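PDB 6GQF: protein Aster-A from Mus musculus, which carries cholesterol from the plasma membrane to the endoplasmic reticulum without vesicles, the sterol being bound by the ASTER (VASt) domain, the part described here. Local coordinates for residues L42-F47 against K159-V164; G126-S131 against R149-G154; Q66-Q71 against H195-E200; K87-R92 against T114-R119. All coordinates share one frame; numbering follows the deposited sequence.

Interaction 1 of 4, residues L42-F47 against K159-V164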
# COMPACT_ATOMS: atom_id res chain seq x y z
N LEU A 42 -1.35 -7.88 -7.05
CA LEU A 42 -0.12 -8.10 -6.30
C LEU A 42 -0.27 -9.24 -5.29
O LEU A 42 0.60 -10.10 -5.18
CB LEU A 42 0.31 -6.82 -5.57
CG LEU A 42 0.86 -5.66 -6.41
CD1 LEU A 42 2.09 -6.07 -7.20
CD2 LEU A 42 -0.18 -5.08 -7.35
N ILE A 43 -1.39 -9.24 -4.57
CA ILE A 43 -1.63 -10.24 -3.54
C ILE A 43 -3.01 -10.86 -3.71
O ILE A 43 -3.97 -10.17 -4.05
CB ILE A 43 -1.52 -9.64 -2.13
CG1 ILE A 43 -0.10 -9.12 -1.89
CG2 ILE A 43 -1.89 -10.67 -1.07
CD1 ILE A 43 0.05 -8.29 -0.63
N ASN A 44 -3.10 -12.16 -3.46
CA ASN A 44 -4.36 -12.88 -3.45
C ASN A 44 -4.21 -14.13 -2.59
O ASN A 44 -4.09 -15.24 -3.11
CB ASN A 44 -4.80 -13.23 -4.87
CG ASN A 44 -6.20 -13.81 -4.92
OD1 ASN A 44 -7.01 -13.59 -4.03
ND2 ASN A 44 -6.48 -14.57 -5.98
N SER A 45 -4.19 -13.93 -1.28
CA SER A 45 -3.94 -15.00 -0.33
C SER A 45 -5.12 -15.21 0.62
O SER A 45 -5.90 -14.29 0.86
CB SER A 45 -2.68 -14.69 0.46
OG SER A 45 -1.58 -14.47 -0.41
N VAL A 46 -5.22 -16.42 1.15
CA VAL A 46 -6.20 -16.71 2.19
C VAL A 46 -5.47 -17.01 3.49
O VAL A 46 -4.56 -17.84 3.52
CB VAL A 46 -7.11 -17.90 1.81
CG1 VAL A 46 -8.08 -18.21 2.94
CG2 VAL A 46 -7.89 -17.59 0.53
N PHE A 47 -5.86 -16.31 4.54
CA PHE A 47 -5.23 -16.45 5.85
C PHE A 47 -6.22 -17.02 6.85
O PHE A 47 -7.42 -16.78 6.75
CB PHE A 47 -4.70 -15.11 6.34
CG PHE A 47 -3.59 -14.56 5.49
CD1 PHE A 47 -2.28 -14.93 5.73
CD2 PHE A 47 -3.86 -13.69 4.45
CE1 PHE A 47 -1.26 -14.44 4.95
CE2 PHE A 47 -2.85 -13.19 3.67
CZ PHE A 47 -1.54 -13.56 3.92
N LYS A 159 -10.84 -16.98 9.52
CA LYS A 159 -10.39 -17.20 8.15
C LYS A 159 -10.89 -16.08 7.24
O LYS A 159 -12.08 -15.78 7.21
CB LYS A 159 -10.89 -18.55 7.64
CG LYS A 159 -10.40 -18.94 6.25
CD LYS A 159 -11.00 -20.27 5.83
CE LYS A 159 -10.68 -20.60 4.38
NZ LYS A 159 -11.35 -21.86 3.94
N ALA A 160 -9.96 -15.47 6.49
CA ALA A 160 -10.31 -14.39 5.58
C ALA A 160 -9.37 -14.34 4.39
O ALA A 160 -8.24 -14.84 4.45
CB ALA A 160 -10.30 -13.06 6.31
N ARG A 161 -9.84 -13.73 3.30
CA ARG A 161 -9.03 -13.55 2.10
C ARG A 161 -8.48 -12.13 2.04
O ARG A 161 -9.08 -11.20 2.58
CB ARG A 161 -9.85 -13.85 0.84
CG ARG A 161 -9.10 -13.59 -0.47
CD ARG A 161 -9.95 -13.89 -1.69
NE ARG A 161 -10.33 -15.30 -1.76
CZ ARG A 161 -9.61 -16.25 -2.34
NH1 ARG A 161 -8.44 -15.98 -2.91
NH2 ARG A 161 -10.06 -17.50 -2.34
N LEU A 162 -7.34 -11.97 1.38
CA LEU A 162 -6.74 -10.66 1.16
C LEU A 162 -6.39 -10.49 -0.32
O LEU A 162 -5.69 -11.32 -0.90
CB LEU A 162 -5.49 -10.49 2.03
CG LEU A 162 -4.69 -9.19 1.89
CD1 LEU A 162 -5.53 -7.98 2.22
CD2 LEU A 162 -3.47 -9.22 2.78
N ARG A 163 -6.90 -9.42 -0.93
CA ARG A 163 -6.55 -9.05 -2.30
C ARG A 163 -5.92 -7.66 -2.33
O ARG A 163 -6.38 -6.74 -1.65
CB ARG A 163 -7.77 -9.09 -3.21
CG ARG A 163 -8.25 -10.48 -3.55
CD ARG A 163 -9.56 -10.44 -4.31
NE ARG A 163 -9.42 -9.93 -5.68
CZ ARG A 163 -9.08 -10.67 -6.73
NH1 ARG A 163 -8.80 -11.96 -6.59
NH2 ARG A 163 -8.99 -10.11 -7.93
N VAL A 164 -4.86 -7.51 -3.12
CA VAL A 164 -4.26 -6.20 -3.35
C VAL A 164 -3.92 -6.02 -4.82
O VAL A 164 -3.09 -6.74 -5.38
CB VAL A 164 -2.98 -6.01 -2.52
CG1 VAL A 164 -2.43 -4.59 -2.72
CG2 VAL A 164 -3.25 -6.27 -1.05

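Interaction 2 of 4, residues G126-S131 against R149-G154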
# COMPACT_ATOMS: atom_id res chain seq x y z
N GLY A 126 -16.06 -7.95 6.09
CA GLY A 126 -14.72 -7.39 6.12
C GLY A 126 -14.69 -5.92 5.77
O GLY A 126 -15.50 -5.14 6.28
N CYS A 127 -13.77 -5.53 4.89
CA CYS A 127 -13.62 -4.12 4.51
C CYS A 127 -12.83 -3.95 3.21
O CYS A 127 -12.26 -4.90 2.68
CB CYS A 127 -12.93 -3.34 5.62
SG CYS A 127 -11.15 -3.65 5.72
N VAL A 128 -12.82 -2.72 2.70
CA VAL A 128 -11.98 -2.34 1.57
C VAL A 128 -11.36 -0.98 1.88
O VAL A 128 -11.99 -0.14 2.50
CB VAL A 128 -12.77 -2.27 0.25
CG1 VAL A 128 -11.92 -1.72 -0.90
CG2 VAL A 128 -13.31 -3.64 -0.11
N VAL A 129 -10.11 -0.78 1.45
CA VAL A 129 -9.48 0.53 1.63
C VAL A 129 -8.69 0.92 0.40
O VAL A 129 -7.93 0.12 -0.15
CB VAL A 129 -8.57 0.56 2.91
CG1 VAL A 129 -8.43 -0.81 3.52
CG2 VAL A 129 -7.20 1.18 2.63
N ASP A 130 -8.93 2.15 -0.05
CA ASP A 130 -8.21 2.74 -1.17
C ASP A 130 -7.03 3.55 -0.66
O ASP A 130 -7.15 4.28 0.32
CB ASP A 130 -9.12 3.64 -2.00
CG ASP A 130 -10.04 2.87 -2.92
OD1 ASP A 130 -9.60 1.85 -3.50
OD2 ASP A 130 -11.21 3.29 -3.08
N SER A 131 -5.90 3.43 -1.35
CA SER A 131 -4.67 4.08 -0.92
C SER A 131 -4.07 4.92 -2.05
O SER A 131 -3.89 4.43 -3.16
CB SER A 131 -3.66 3.03 -0.45
OG SER A 131 -2.52 3.65 0.12
N ARG A 149 -5.52 -0.84 -3.94
CA ARG A 149 -6.78 -1.23 -3.33
C ARG A 149 -6.61 -2.52 -2.53
O ARG A 149 -6.20 -3.54 -3.07
CB ARG A 149 -7.87 -1.42 -4.39
CG ARG A 149 -9.28 -1.48 -3.83
CD ARG A 149 -10.33 -1.85 -4.88
NE ARG A 149 -10.38 -0.92 -6.00
CZ ARG A 149 -10.99 0.26 -5.99
NH1 ARG A 149 -11.60 0.69 -4.89
NH2 ARG A 149 -10.98 1.02 -7.07
N TYR A 150 -6.92 -2.46 -1.23
CA TYR A 150 -6.94 -3.64 -0.38
C TYR A 150 -8.38 -4.13 -0.23
O TYR A 150 -9.26 -3.35 0.09
CB TYR A 150 -6.38 -3.34 1.01
CG TYR A 150 -4.96 -2.83 1.07
CD1 TYR A 150 -4.64 -1.53 0.70
CD2 TYR A 150 -3.94 -3.63 1.56
CE1 TYR A 150 -3.35 -1.06 0.78
CE2 TYR A 150 -2.64 -3.17 1.65
CZ TYR A 150 -2.35 -1.88 1.26
OH TYR A 150 -1.07 -1.41 1.34
N CYS A 151 -8.60 -5.43 -0.45
CA CYS A 151 -9.90 -6.05 -0.19
C CYS A 151 -9.76 -7.13 0.88
O CYS A 151 -9.01 -8.09 0.70
CB CYS A 151 -10.48 -6.66 -1.47
SG CYS A 151 -10.73 -5.52 -2.85
N ILE A 152 -10.46 -6.96 2.00
CA ILE A 152 -10.54 -7.99 3.04
C ILE A 152 -11.96 -8.56 3.09
O ILE A 152 -12.91 -7.85 3.40
CB ILE A 152 -10.16 -7.44 4.43
CG1 ILE A 152 -8.66 -7.11 4.47
CG2 ILE A 152 -10.52 -8.45 5.54
CD1 ILE A 152 -8.14 -6.59 5.80
N LEU A 153 -12.08 -9.85 2.77
CA LEU A 153 -13.35 -10.55 2.83
C LEU A 153 -13.27 -11.72 3.80
O LEU A 153 -12.43 -12.62 3.64
CB LEU A 153 -13.77 -11.05 1.45
CG LEU A 153 -15.11 -11.80 1.39
CD1 LEU A 153 -16.27 -10.88 1.74
CD2 LEU A 153 -15.32 -12.45 0.02
N GLY A 154 -14.13 -11.71 4.81
CA GLY A 154 -14.21 -12.80 5.77
C GLY A 154 -14.69 -14.08 5.12
O GLY A 154 -15.52 -14.06 4.21

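Interaction 3 of 4, residues Q66-Q71 against H195-E200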
# COMPACT_ATOMS: atom_id res chain seq x y z
N GLN A 66 4.02 -1.89 12.58
CA GLN A 66 5.17 -1.18 13.10
C GLN A 66 6.44 -1.98 12.84
O GLN A 66 7.41 -1.47 12.29
CB GLN A 66 5.00 -0.90 14.60
CG GLN A 66 6.20 -0.22 15.26
CD GLN A 66 5.93 0.22 16.69
OE1 GLN A 66 4.77 0.40 17.09
NE2 GLN A 66 6.99 0.40 17.46
N GLY A 67 6.42 -3.25 13.23
CA GLY A 67 7.57 -4.12 13.09
C GLY A 67 7.88 -4.42 11.63
O GLY A 67 9.00 -4.83 11.30
N PHE A 68 6.89 -4.23 10.77
CA PHE A 68 7.05 -4.52 9.34
C PHE A 68 7.71 -3.36 8.59
O PHE A 68 8.61 -3.58 7.77
CB PHE A 68 5.70 -4.84 8.70
CG PHE A 68 5.79 -5.12 7.23
CD1 PHE A 68 6.60 -6.14 6.75
CD2 PHE A 68 5.07 -4.37 6.32
CE1 PHE A 68 6.69 -6.40 5.40
CE2 PHE A 68 5.16 -4.63 4.96
CZ PHE A 68 5.97 -5.64 4.50
N LEU A 69 7.27 -2.13 8.86
CA LEU A 69 7.85 -0.96 8.20
C LEU A 69 9.28 -0.75 8.69
O LEU A 69 10.14 -0.27 7.95
CB LEU A 69 7.00 0.29 8.47
CG LEU A 69 5.56 0.28 7.93
CD1 LEU A 69 4.89 1.62 8.22
CD2 LEU A 69 5.50 -0.04 6.45
N GLN A 70 9.53 -1.12 9.94
CA GLN A 70 10.88 -1.14 10.48
C GLN A 70 11.72 -2.16 9.70
O GLN A 70 12.91 -1.94 9.45
CB GLN A 70 10.86 -1.49 11.97
CG GLN A 70 12.22 -1.71 12.60
CD GLN A 70 12.13 -2.10 14.07
OE1 GLN A 70 11.05 -2.06 14.66
NE2 GLN A 70 13.26 -2.48 14.65
N GLN A 71 11.09 -3.25 9.30
CA GLN A 71 11.78 -4.35 8.62
C GLN A 71 12.16 -4.00 7.18
O GLN A 71 13.21 -4.43 6.70
CB GLN A 71 10.90 -5.61 8.65
CG GLN A 71 11.55 -6.86 8.09
CD GLN A 71 10.68 -8.10 8.25
OE1 GLN A 71 9.77 -8.13 9.08
NE2 GLN A 71 10.97 -9.14 7.47
N HIS A 195 5.00 -8.43 -1.81
CA HIS A 195 5.33 -9.85 -1.70
C HIS A 195 5.93 -10.13 -0.32
O HIS A 195 5.66 -11.17 0.28
CB HIS A 195 6.28 -10.26 -2.82
CG HIS A 195 5.62 -10.37 -4.16
ND1 HIS A 195 6.31 -10.31 -5.35
CD2 HIS A 195 4.31 -10.52 -4.50
CE1 HIS A 195 5.46 -10.42 -6.36
NE2 HIS A 195 4.25 -10.55 -5.87
N HIS A 196 6.73 -9.19 0.19
CA HIS A 196 7.25 -9.29 1.55
C HIS A 196 6.15 -9.09 2.58
O HIS A 196 6.19 -9.66 3.67
CB HIS A 196 8.37 -8.27 1.78
CG HIS A 196 9.69 -8.67 1.20
ND1 HIS A 196 10.80 -7.86 1.25
CD2 HIS A 196 10.07 -9.80 0.55
CE1 HIS A 196 11.82 -8.47 0.67
NE2 HIS A 196 11.40 -9.65 0.24
N LEU A 197 5.16 -8.27 2.23
CA LEU A 197 4.02 -8.05 3.12
C LEU A 197 3.19 -9.31 3.24
O LEU A 197 2.63 -9.60 4.30
CB LEU A 197 3.16 -6.89 2.60
CG LEU A 197 1.80 -6.67 3.29
CD1 LEU A 197 1.95 -6.29 4.76
CD2 LEU A 197 0.99 -5.62 2.54
N ASP A 198 3.10 -10.06 2.14
CA ASP A 198 2.33 -11.31 2.12
C ASP A 198 3.03 -12.38 2.95
O ASP A 198 2.37 -13.17 3.64
CB ASP A 198 2.15 -11.79 0.67
CG ASP A 198 1.25 -13.00 0.56
OD1 ASP A 198 0.24 -13.06 1.29
OD2 ASP A 198 1.54 -13.88 -0.27
N ARG A 199 4.36 -12.40 2.89
CA ARG A 199 5.15 -13.38 3.62
C ARG A 199 5.10 -13.14 5.14
O ARG A 199 5.11 -14.09 5.92
CB ARG A 199 6.60 -13.35 3.13
CG ARG A 199 7.57 -14.12 4.01
CD ARG A 199 8.94 -14.26 3.37
NE ARG A 199 8.98 -15.34 2.38
CZ ARG A 199 10.09 -15.73 1.76
NH1 ARG A 199 11.25 -15.14 2.01
NH2 ARG A 199 10.04 -16.72 0.88
N GLU A 200 5.05 -11.88 5.55
CA GLU A 200 5.07 -11.54 6.97
C GLU A 200 3.73 -11.82 7.63
O GLU A 200 3.67 -12.12 8.83
CB GLU A 200 5.45 -10.07 7.17
CG GLU A 200 6.93 -9.79 6.94
CD GLU A 200 7.82 -10.55 7.91
OE1 GLU A 200 7.47 -10.61 9.11
OE2 GLU A 200 8.86 -11.10 7.47

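Interaction 4 of 4, residues K87-R92 against T114-R119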
# COMPACT_ATOMS: atom_id res chain seq x y z
N LYS A 87 -19.86 9.38 7.20
CA LYS A 87 -20.87 8.36 7.50
C LYS A 87 -20.62 7.01 6.82
O LYS A 87 -20.89 5.96 7.40
CB LYS A 87 -22.26 8.88 7.09
CG LYS A 87 -22.74 10.09 7.87
CD LYS A 87 -24.15 10.49 7.45
CE LYS A 87 -24.64 11.72 8.21
NZ LYS A 87 -26.00 12.14 7.76
N CYS A 88 -20.11 7.04 5.58
CA CYS A 88 -19.94 5.82 4.79
C CYS A 88 -18.49 5.34 4.71
O CYS A 88 -18.23 4.20 4.32
CB CYS A 88 -20.48 6.04 3.37
SG CYS A 88 -19.53 7.22 2.39
N HIS A 89 -17.54 6.21 5.05
CA HIS A 89 -16.14 5.83 5.06
C HIS A 89 -15.32 6.59 6.10
O HIS A 89 -15.84 7.43 6.83
CB HIS A 89 -15.53 6.03 3.66
CG HIS A 89 -15.47 7.46 3.22
ND1 HIS A 89 -14.67 8.40 3.85
CD2 HIS A 89 -16.08 8.11 2.20
CE1 HIS A 89 -14.81 9.56 3.24
NE2 HIS A 89 -15.66 9.41 2.24
N GLN A 90 -14.03 6.27 6.18
CA GLN A 90 -13.10 6.94 7.08
C GLN A 90 -11.82 7.24 6.30
O GLN A 90 -11.60 6.68 5.23
CB GLN A 90 -12.79 6.08 8.31
CG GLN A 90 -14.03 5.52 9.02
CD GLN A 90 -13.69 4.60 10.17
OE1 GLN A 90 -14.02 3.41 10.15
NE2 GLN A 90 -13.03 5.14 11.19
N ARG A 91 -10.98 8.13 6.83
CA ARG A 91 -9.73 8.50 6.17
C ARG A 91 -8.62 8.74 7.18
O ARG A 91 -8.84 9.29 8.25
CB ARG A 91 -9.91 9.75 5.30
CG ARG A 91 -10.95 9.61 4.20
CD ARG A 91 -11.11 10.88 3.38
NE ARG A 91 -9.94 11.17 2.55
CZ ARG A 91 -9.17 12.25 2.63
NH1 ARG A 91 -9.41 13.22 3.52
NH2 ARG A 91 -8.13 12.37 1.81
N ARG A 92 -7.42 8.31 6.81
CA ARG A 92 -6.22 8.66 7.55
C ARG A 92 -5.12 8.98 6.56
O ARG A 92 -5.29 8.79 5.35
CB ARG A 92 -5.78 7.54 8.50
CG ARG A 92 -5.32 6.25 7.82
CD ARG A 92 -4.72 5.26 8.82
NE ARG A 92 -4.22 4.06 8.16
CZ ARG A 92 -3.53 3.10 8.76
NH1 ARG A 92 -3.24 3.18 10.05
NH2 ARG A 92 -3.12 2.04 8.07
N THR A 114 -2.40 8.39 1.65
CA THR A 114 -3.77 8.63 2.10
C THR A 114 -4.61 7.37 1.94
O THR A 114 -4.67 6.80 0.85
CB THR A 114 -4.42 9.77 1.31
OG1 THR A 114 -3.54 10.90 1.29
CG2 THR A 114 -5.74 10.18 1.94
N GLN A 115 -5.25 6.94 3.02
CA GLN A 115 -6.06 5.73 3.00
C GLN A 115 -7.52 6.01 3.35
O GLN A 115 -7.79 6.69 4.33
CB GLN A 115 -5.49 4.69 3.96
CG GLN A 115 -4.15 4.13 3.53
CD GLN A 115 -3.69 2.99 4.41
OE1 GLN A 115 -4.18 2.82 5.53
NE2 GLN A 115 -2.75 2.20 3.91
N THR A 116 -8.43 5.48 2.54
CA THR A 116 -9.87 5.59 2.79
C THR A 116 -10.50 4.21 3.00
O THR A 116 -10.52 3.40 2.08
CB THR A 116 -10.60 6.29 1.62
OG1 THR A 116 -10.03 7.58 1.41
CG2 THR A 116 -12.08 6.44 1.93
N LEU A 117 -11.04 3.98 4.20
CA LEU A 117 -11.61 2.67 4.55
C LEU A 117 -13.12 2.62 4.36
O LEU A 117 -13.84 3.50 4.83
CB LEU A 117 -11.27 2.32 6.00
CG LEU A 117 -11.31 0.84 6.41
CD1 LEU A 117 -10.57 0.65 7.71
CD2 LEU A 117 -12.73 0.30 6.54
N PHE A 118 -13.58 1.59 3.66
CA PHE A 118 -15.00 1.32 3.49
C PHE A 118 -15.36 -0.01 4.14
O PHE A 118 -14.87 -1.06 3.73
CB PHE A 118 -15.37 1.29 2.01
CG PHE A 118 -14.95 2.51 1.26
CD1 PHE A 118 -13.70 2.58 0.66
CD2 PHE A 118 -15.80 3.60 1.15
CE1 PHE A 118 -13.32 3.71 -0.04
CE2 PHE A 118 -15.42 4.72 0.45
CZ PHE A 118 -14.18 4.78 -0.14
N ARG A 119 -16.23 0.03 5.14
CA ARG A 119 -16.64 -1.18 5.84
C ARG A 119 -17.73 -1.91 5.06
O ARG A 119 -18.80 -1.36 4.81
CB ARG A 119 -17.13 -0.84 7.25
CG ARG A 119 -16.20 0.08 8.01
CD ARG A 119 -16.32 -0.14 9.50
NE ARG A 119 -15.96 -1.52 9.85
CZ ARG A 119 -14.72 -1.95 10.01
NH1 ARG A 119 -13.70 -1.12 9.86
NH2 ARG A 119 -14.50 -3.23 10.32

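Interaction 1 of 4, residues L42-F47 against K159-V164
Ile43 and Val164 pack flank to flank at one end of an antiparallel strand pair, where strand 40-47 forms one edge of the curved sheet of this StAR-like ASTER domain. The tight side carries Ile43, Ser45, Phe47, Ala160, Leu162 and Val164, and it faces helices. Here Ile43 CD1 lies 3.9 Å from Val164 CG2, and Phe47 CE2 comes to 4.1 Å from Leu162 CD2; Phe47 and Leu162 both go on to touch Leu201 of the long helix 176-202. Ser45 OG is turned the same way and bonds to Asp198 of that helix. The other side, with Asn44, Val46, Arg161 and Arg163, is far more open to solvent and is built largely from polar side chains. Arg161 leaves with CG anti to its N (chi1 176°), then bends at chi3, which brings its guanidinium back across the neighbouring strand: Val46 CG2 sits 3.5 Å above the centre of that flat group, while NH1 gives a bond of 3.0 Å to Asn44 OD1 at its edge. Arg163 lies alongside Asn44, but its NH2 forms a salt bridge with Asp36. At the Leu42 end a classic beta bulge breaks the ladder: Val164 O takes both Leu42 N, at 2.7 Å, and Ile43 N, at 3.1 Å.

Interaction 2 of 4, residues G126-S131 against R149-G154
Asp130 and Arg149 run alongside each other, pointing the same way from a non-hydrogen-bonded pair, and their charged ends meet with Asp130 OD1 2.7 Å from Arg149 NH1. The oxygen stands over one face of the guanidinium, well out of its plane, so no N-H points at it and the salt bridge rests on charge alone; the guanidinium and carboxylate planes are 75° apart. A bend at chi3 (-59°) folds the arginine back over the aspartate. On the same side of the sheet, Val128 CG1 meets Arg149 CG at 4.0 Å, and Val128 CG2 touches Cys151 SG.

The opposite side holds Cys127, Val129, Tyr150 and Ile152. Val129 CG1 packs on Tyr150 CB at 4.1 Å, while Val129 O sits at the edge of the tyrosine ring. Behind these side chains lies the hairpin ladder of strands 127-136 and 144-156: Cys127 pairs with Ile152 and Val129 with Tyr150, each through two backbone bonds.

Farther out, Phe59 meets the Tyr150 ring edge-to-face, and Val164 of the next strand touches Tyr150 as well. The tyrosine side chain is about 5 Å from the bound 25-hydroxycholesterol, and its OH bonds to a glycerol probably left from crystallisation. The two sides thus differ in chemistry: an ion pair without a directed hydrogen bond on one, and on the other a largely apolar surface packed on helix 51-58 and Phe59, to which Tyr150 adds a hydroxyl.

Interaction 3 of 4, residues Q66-Q71 against H195-E200
Two helices of the ASTER domain meet here: the short helix 63-71 reaches over to the C-terminal half of the long helix 176-202, which in this StAR-like fold packs against the concave sheet. Their local axes stay 11.3 Å apart at an angle of 138°, so large side chains must span the gap. Phe68 does most of it. A chi1 of 179° swings the ring away from the backbone N and across to the other helix, where it crosses the Leu197 side chain at about a right angle. Phe68 CZ reaches Leu197 CB at 3.6 Å, and CE2 is equally near Leu197 CD1. Further round the same ring, Phe68 CD1 meets Glu200 CG at 3.7 Å, so the ring lies against residues one turn apart, Leu197 and Glu200. Both Phe68 and Leu197 are buried, and the Leu197 side chain is about 7 Å from the bound sterol.

Toward the solvent the contact becomes polar. Glu200 is bent at chi2 (-61°), and its carboxylate meets the extended Gln71 coming from the opposite direction, their planes 81° apart. Lys203 is a second, long and weak partner of the glutamate. Gln71 NE2 gives its bond of 2.9 Å to Glu200 OE2 from above the carboxylate plane.

Interaction 4 of 4, residues K87-R92 against T114-R119
Thr114 turns its methyl toward Arg91, whose chain, bent at chi3, lays its guanidinium obliquely by Thr114 CG2. Next along, Gln115 extends beside Arg92, and the two carry the polar heart of the contact. Gln115 OE1 lies in the guanidinium plane of Arg92 and takes two bonds from the same face of its own amide, one from Arg92 NE at 2.9 Å and one from Arg92 NH2, also at 2.9 Å. This double hold fixes the guanidinium edge against the amide, and the two planes are 38° apart. The amide is held at its other end too, since Gln115 NE2 bonds to Glu113 and to a glycerol probably from the crystallisation liquor. Both residues are buried, and the Gln115 side chain is about 6 Å from the bound 25-hydroxycholesterol, consistent with this side of the sheet facing the sterol.

Thr116 points to the other side. Its CG2 stands over the face of the His89 ring, 4.0 Å from the centroid, a CH-pi contact, while OG1 is near Arg91 CG. The segments belong to a beta hairpin, strands 90-99 and 108-119 of the antiparallel sheet, and Leu117 continues the ladder: Leu117 N bonds to Gln90 O, and Gln90 N to Leu117 O. The Leu117 side chain packs on Trp82 and Cys127.

Phe118 comes back to His89, the two side chains running alongside. Phe118 CE2 touches His89 CB at 3.5 Å, and the rings lie obliquely, planes at 72°. Arg119 passes Gln90 only loosely, and its NH1 bonds to Gln55 of helix 51-58.

Interactions 4, 2 and 1 follow one another across a single antiparallel sheet. Strands 108-119 and 127-136 are neighbours that join 4 to 2, and strands 144-156 and 159-170 join 2 to 1; each step is about 10 Å between centres, and interactions 1 and 4 are about 20 Å apart. Along the chain 4 closes before 2 opens, and both are nested within the loop closed by interaction 1. Interaction 3 lies off the sheet, between two helices, and alternates with 1 along the chain; the two meet where strand 40-47 passes the long helix. As in other StAR-like domains, the curved sheet and long helix together enclose the bound sterol.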